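PDB 4QHR: alanine racemase, which is a two-domain, dimeric member of the alanine racemase family, with an N-terminal TIM-barrel domain that carries a covalently bound pyridoxal phosphate group. Local coordinates for residues A[76-81]-A[96-101]. Numbering follows the deposited sequence.
Sequences TLIEGV and ECVIHH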
loop_
_atom_site.group_PDB
_atom_site.type_symbol
_atom_site.label_atom_id
_atom_site.label_comp_id
_atom_site.label_asym_id
_atom_site.label_seq_id
_atom_site.Cartn_x
_atom_site.Cartn_y
_atom_site.Cartn_z
ATOM N N THR A 76 -0.725 -14.191 -21.363
ATOM C CA THR A 76 -1.653 -13.311 -22.066
ATOM C C THR A 76 -1.524 -11.891 -21.517
ATOM O O THR A 76 -1.612 -11.686 -20.287
ATOM C CB THR A 76 -3.076 -13.819 -21.968
ATOM O OG1 THR A 76 -3.142 -15.085 -22.635
ATOM C CG2 THR A 76 -4.012 -12.882 -22.690
ATOM N N LEU A 77 -1.255 -10.925 -22.399
ATOM C CA LEU A 77 -1.256 -9.510 -22.006
ATOM C C LEU A 77 -2.703 -9.062 -22.061
ATOM O O LEU A 77 -3.265 -8.801 -23.148
ATOM C CB LEU A 77 -0.385 -8.632 -22.908
ATOM C CG LEU A 77 1.042 -9.190 -23.133
ATOM C CD1 LEU A 77 1.842 -8.358 -24.133
ATOM C CD2 LEU A 77 1.797 -9.362 -21.807
ATOM N N ILE A 78 -3.324 -8.945 -20.883
ATOM C CA ILE A 78 -4.803 -8.815 -20.849
ATOM C C ILE A 78 -5.334 -7.449 -21.274
ATOM O O ILE A 78 -6.518 -7.292 -21.439
ATOM C CB ILE A 78 -5.319 -9.214 -19.436
ATOM C CG1 ILE A 78 -6.717 -9.860 -19.441
ATOM C CG2 ILE A 78 -5.298 -8.033 -18.498
ATOM C CD1 ILE A 78 -6.784 -11.220 -20.118
ATOM N N GLU A 79 -4.462 -6.442 -21.416
ATOM C CA GLU A 79 -4.826 -5.147 -21.937
ATOM C C GLU A 79 -4.121 -4.898 -23.232
ATOM O O GLU A 79 -4.185 -3.797 -23.739
ATOM C CB GLU A 79 -4.409 -4.061 -20.963
ATOM C CG GLU A 79 -5.017 -4.179 -19.590
ATOM C CD GLU A 79 -4.676 -2.958 -18.680
ATOM O OE1 GLU A 79 -4.238 -1.877 -19.182
ATOM O OE2 GLU A 79 -4.856 -3.069 -17.429
ATOM N N GLY A 80 -3.429 -5.922 -23.752
ATOM C CA GLY A 80 -2.647 -5.770 -24.991
ATOM C C GLY A 80 -1.432 -4.876 -24.823
ATOM O O GLY A 80 -0.951 -4.679 -23.705
ATOM N N VAL A 81 -0.939 -4.321 -25.926
ATOM C CA VAL A 81 0.252 -3.454 -25.863
ATOM C C VAL A 81 -0.169 -1.986 -25.790
ATOM O O VAL A 81 -1.222 -1.594 -26.350
ATOM C CB VAL A 81 1.231 -3.723 -26.999
ATOM C CG1 VAL A 81 1.645 -5.200 -26.964
ATOM C CG2 VAL A 81 0.662 -3.345 -28.345
ATOM N N GLU A 96 0.618 -13.722 -25.954
ATOM C CA GLU A 96 -0.541 -13.461 -26.750
ATOM C C GLU A 96 -1.121 -12.126 -26.280
ATOM O O GLU A 96 -1.120 -11.843 -25.087
ATOM C CB GLU A 96 -1.569 -14.564 -26.585
ATOM C CG GLU A 96 -1.058 -15.892 -27.123
ATOM C CD GLU A 96 -2.078 -16.982 -27.086
ATOM O OE1 GLU A 96 -3.057 -16.873 -26.306
ATOM O OE2 GLU A 96 -1.917 -17.917 -27.899
ATOM N N CYS A 97 -1.646 -11.360 -27.222
ATOM C CA CYS A 97 -2.156 -10.037 -26.945
ATOM C C CYS A 97 -3.644 -9.966 -27.025
ATOM O O CYS A 97 -4.239 -10.444 -27.988
ATOM C CB CYS A 97 -1.602 -9.020 -27.945
ATOM S SG CYS A 97 0.167 -8.822 -27.796
ATOM N N VAL A 98 -4.228 -9.339 -26.011
ATOM C CA VAL A 98 -5.541 -8.795 -26.134
ATOM C C VAL A 98 -5.468 -7.584 -27.066
ATOM O O VAL A 98 -4.519 -6.793 -26.993
ATOM C CB VAL A 98 -6.111 -8.352 -24.777
ATOM C CG1 VAL A 98 -7.118 -7.236 -24.938
ATOM C CG2 VAL A 98 -6.766 -9.536 -24.100
ATOM N N ILE A 99 -6.450 -7.431 -27.952
ATOM C CA ILE A 99 -6.671 -6.145 -28.583
ATOM C C ILE A 99 -8.057 -5.631 -28.169
ATOM O O ILE A 99 -9.033 -6.384 -28.079
ATOM C CB ILE A 99 -6.498 -6.154 -30.141
ATOM C CG1 ILE A 99 -7.558 -6.987 -30.837
ATOM C CG2 ILE A 99 -5.084 -6.574 -30.522
ATOM C CD1 ILE A 99 -7.650 -6.748 -32.336
ATOM N N HIS A 100 -8.123 -4.344 -27.882
ATOM C CA HIS A 100 -9.368 -3.745 -27.412
ATOM C C HIS A 100 -9.741 -2.450 -28.172
ATOM O O HIS A 100 -10.815 -1.929 -27.954
ATOM C CB HIS A 100 -9.347 -3.518 -25.886
ATOM C CG HIS A 100 -8.285 -2.567 -25.446
ATOM N ND1 HIS A 100 -8.410 -1.200 -25.594
ATOM C CD2 HIS A 100 -7.067 -2.786 -24.889
ATOM C CE1 HIS A 100 -7.319 -0.621 -25.130
ATOM N NE2 HIS A 100 -6.472 -1.562 -24.733
ATOM N N HIS A 101 -8.890 -1.948 -29.054
ATOM C CA HIS A 101 -9.226 -0.738 -29.791
ATOM C C HIS A 101 -8.419 -0.677 -31.068
ATOM O O HIS A 101 -7.421 -1.426 -31.246
ATOM C CB HIS A 101 -9.133 0.534 -28.886
ATOM C CG HIS A 101 -7.746 0.889 -28.425
ATOM N ND1 HIS A 101 -7.403 2.170 -28.052
ATOM C CD2 HIS A 101 -6.618 0.147 -28.286
ATOM C CE1 HIS A 101 -6.133 2.198 -27.697
ATOM N NE2 HIS A 101 -5.633 0.990 -27.842
HETATM O O HOH W 1 -1.542 -17.134 -23.732
HETATM O O HOH W 2 -4.113 -0.690 -23.673
HETATM O O HOH W 3 -2.375 -5.313 -28.161
HETATM O O HOH W 4 -2.816 0.711 -27.239
#
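Val-98 sets its isopropyl group against the turn that ends strand 75-77, where this strand and its parallel neighbour 95-99 form one beta-alpha-beta unit of the N-terminal TIM barrel, linked through helix 87-92. Both methyls of Val-98 rest on one carbonyl oxygen: CG2 lies 3.5 Å from Ile-78 O, and CG1 is nearly as close. With chi1 at 153°, CG1 points away from the backbone N and runs along the turn toward Glu-79, while CG2 meets CD1 of Ile-78. Away from the turn, Val-98 packs on Trp-123 and Lys-125 of strand 122-125, the next strand of the barrel.

The strands themselves are joined by two backbone bonds, Leu-77 N to Glu-96 O and Val-98 N to Leu-77 O. Leu-77 O also accepts from Gly-80 N, which closes a type I turn; the two donors approach from opposite faces of the carbonyl plane, so a single oxygen ties the turn to the neighbouring strand.

On the helix side of the sheet, Cys-97 SG touches Leu-77 CD1 at 4.1 Å and Val-81 CG1 at 4.0 Å, and Ala-90 of helix 87-92 packs on the cysteine. On the other face the side chains of Thr-76 and Glu-96 cross at an angle, and a water hydrogen-bonded to Thr-76 OG1 reaches Glu-96 OE1 only weakly. The carboxylate is held mainly by Trp-123 NE1 and by a salt bridge to Lys-121.

Past the two bridged residue pairs, waters link the segments, one molecule joining Val-81 N to Val-98 O. The His-100 ring presents its edge to the Glu-79 carbonyl, CD2 lying 3.3 Å from Glu-79 O, and a second water in the ring plane sits 2.7 Å from His-100 NE2 while donating to that same oxygen.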